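Local atomic coordinates of cellulase (PDB entry 5HOS), a protein that probably hydrolyses internal beta-1,4-glucosidic bonds of cellulose and related glucans, as an endo-beta-1,4-glucanase of glycosyl hydrolase family 5. Residues L34-I39 and D51-P55. Numbering follows the deposited sequence.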
loop_
_atom_site.group_PDB
_atom_site.type_symbol
_atom_site.label_atom_id
_atom_site.label_comp_id
_atom_site.label_asym_id
_atom_site.label_seq_id
_atom_site.Cartn_x
_atom_site.Cartn_y
_atom_site.Cartn_z
ATOM N N LEU A 34 -1.558 8.906 -0.177
ATOM C CA LEU A 34 -1.727 10.180 0.515
ATOM C C LEU A 34 -1.243 9.996 1.936
ATOM O O LEU A 34 -1.972 9.494 2.800
ATOM C CB LEU A 34 -3.182 10.663 0.470
ATOM C CG LEU A 34 -3.756 10.978 -0.908
ATOM C CD1 LEU A 34 -5.144 11.594 -0.759
ATOM C CD2 LEU A 34 -2.855 11.908 -1.706
ATOM N N SER A 35 0.015 10.372 2.147
ATOM C CA SER A 35 0.672 10.246 3.431
ATOM C C SER A 35 0.246 11.392 4.333
ATOM O O SER A 35 0.101 12.519 3.869
ATOM C CB SER A 35 2.194 10.289 3.254
ATOM O OG SER A 35 2.836 10.277 4.508
ATOM N N GLY A 36 0.084 11.104 5.621
ATOM C CA GLY A 36 -0.303 12.121 6.598
ATOM C C GLY A 36 -0.898 11.593 7.887
ATOM O O GLY A 36 -0.631 12.139 8.941
ATOM N N ALA A 37 -1.727 10.551 7.815
ATOM C CA ALA A 37 -2.404 10.020 9.009
ATOM C C ALA A 37 -1.523 9.056 9.823
ATOM O O ALA A 37 -1.815 8.786 10.991
ATOM C CB ALA A 37 -3.719 9.342 8.617
ATOM N N GLU A 38 -0.445 8.566 9.204
ATOM C CA GLU A 38 0.459 7.589 9.806
ATOM C C GLU A 38 1.687 8.204 10.485
ATOM O O GLU A 38 2.406 7.500 11.203
ATOM C CB GLU A 38 0.918 6.574 8.743
ATOM C CG GLU A 38 2.111 6.954 7.858
ATOM C CD GLU A 38 1.813 7.963 6.748
ATOM O OE1 GLU A 38 0.733 8.607 6.731
ATOM O OE2 GLU A 38 2.685 8.120 5.873
ATOM N N ILE A 39 1.927 9.490 10.251
ATOM C CA ILE A 39 3.199 10.125 10.641
ATOM C C ILE A 39 3.298 10.430 12.134
ATOM O O ILE A 39 2.298 10.366 12.865
ATOM C CB ILE A 39 3.515 11.391 9.801
ATOM C CG1 ILE A 39 2.581 12.553 10.152
ATOM C CG2 ILE A 39 3.473 11.064 8.307
ATOM C CD1 ILE A 39 2.874 13.823 9.394
ATOM N N ASP A 51 -0.044 16.656 14.980
ATOM C CA ASP A 51 0.865 15.517 14.758
ATOM C C ASP A 51 0.626 14.767 13.443
ATOM O O ASP A 51 1.565 14.218 12.866
ATOM C CB ASP A 51 0.750 14.523 15.913
ATOM C CG ASP A 51 1.155 15.125 17.225
ATOM O OD1 ASP A 51 2.248 15.720 17.273
ATOM O OD2 ASP A 51 0.385 15.002 18.198
ATOM N N TYR A 52 -0.629 14.716 13.002
ATOM C CA TYR A 52 -1.004 14.026 11.769
ATOM C C TYR A 52 -2.260 14.678 11.177
ATOM O O TYR A 52 -2.916 15.475 11.844
ATOM C CB TYR A 52 -1.259 12.544 12.069
ATOM C CG TYR A 52 -2.493 12.272 12.916
ATOM C CD1 TYR A 52 -2.447 12.356 14.303
ATOM C CD2 TYR A 52 -3.712 11.909 12.317
ATOM C CE1 TYR A 52 -3.570 12.098 15.080
ATOM C CE2 TYR A 52 -4.841 11.662 13.085
ATOM C CZ TYR A 52 -4.769 11.746 14.457
ATOM O OH TYR A 52 -5.886 11.492 15.218
ATOM N N ARG A 53 -2.584 14.313 9.937
ATOM C CA ARG A 53 -3.711 14.890 9.193
ATOM C C ARG A 53 -4.340 13.840 8.290
ATOM O O ARG A 53 -3.685 12.863 7.920
ATOM C CB ARG A 53 -3.234 16.055 8.311
ATOM C CG ARG A 53 -2.218 15.645 7.245
ATOM C CD ARG A 53 -1.891 16.750 6.256
ATOM N NE ARG A 53 -2.969 17.016 5.296
ATOM C CZ ARG A 53 -3.863 18.008 5.371
ATOM N NH1 ARG A 53 -3.867 18.882 6.385
ATOM N NH2 ARG A 53 -4.780 18.132 4.410
ATOM N N TYR A 54 -5.600 14.063 7.930
ATOM C CA TYR A 54 -6.239 13.351 6.830
ATOM C C TYR A 54 -6.348 14.303 5.632
ATOM O O TYR A 54 -6.285 15.524 5.800
ATOM C CB TYR A 54 -7.607 12.798 7.255
ATOM C CG TYR A 54 -7.504 11.475 7.989
ATOM C CD1 TYR A 54 -6.986 11.407 9.280
ATOM C CD2 TYR A 54 -7.913 10.281 7.386
ATOM C CE1 TYR A 54 -6.872 10.198 9.950
ATOM C CE2 TYR A 54 -7.805 9.068 8.049
ATOM C CZ TYR A 54 -7.287 9.027 9.328
ATOM O OH TYR A 54 -7.181 7.828 9.989
ATOM N N PRO A 55 -6.486 13.754 4.416
ATOM C CA PRO A 55 -6.549 14.628 3.242
ATOM C C PRO A 55 -7.827 15.474 3.159
ATOM O O PRO A 55 -8.893 15.021 3.565
ATOM C CB PRO A 55 -6.485 13.642 2.060
ATOM C CG PRO A 55 -6.053 12.338 2.635
ATOM C CD PRO A 55 -6.567 12.330 4.036
#
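The methyl group of Ala-37 sits over one face of the Tyr-54 ring, a CH-pi contact with CB 3.8 Å from the ring centroid and displaced toward the rim at CE1. Both residues belong to the first beta-alpha loop of the (beta/alpha)8 barrel, which leaves strand 29-34 and doubles back on itself before helix 57-65. Toward the strand, Leu-34 CD1 packs on Pro-55, 3.6 Å from CG; Tyr-60 of the helix touches both side chains. At the other end, Ile-39 lies against the backbone of 51-52. Its CG1, placed between backbone N and carbonyl carbon (chi1 71°), comes within 3.3 Å of Asp-51 O, a carbonyl that also accepts a bond from Lys-40 NZ. The Tyr-52 ring slants past the carbonyls of Gly-36 and Ala-37, while Gln-92 ties its hydroxyl to that of Tyr-54 by accepting from one and donating to the other through its two amide atoms. The Arg-53 chain is bent at chi3; its NH2 forms a salt bridge with Glu-59, and the residue makes a cation-pi contact with Trp-309. Gly-36 turns the chain at phi 160°, where a side chain would run into the preceding carbonyl and Arg-53 CG. Within the same segment Glu-38 accepts two bonds, OE2 from the Ser-35 hydroxyl and OE1 from the Gly-36 N-H, both on the syn side. One backbone bond joins the two arms: Arg-53 N donates to Gly-36 O at 3.1 Å, nearly straight at hydrogen (167°) but approaching from well above the carbonyl plane.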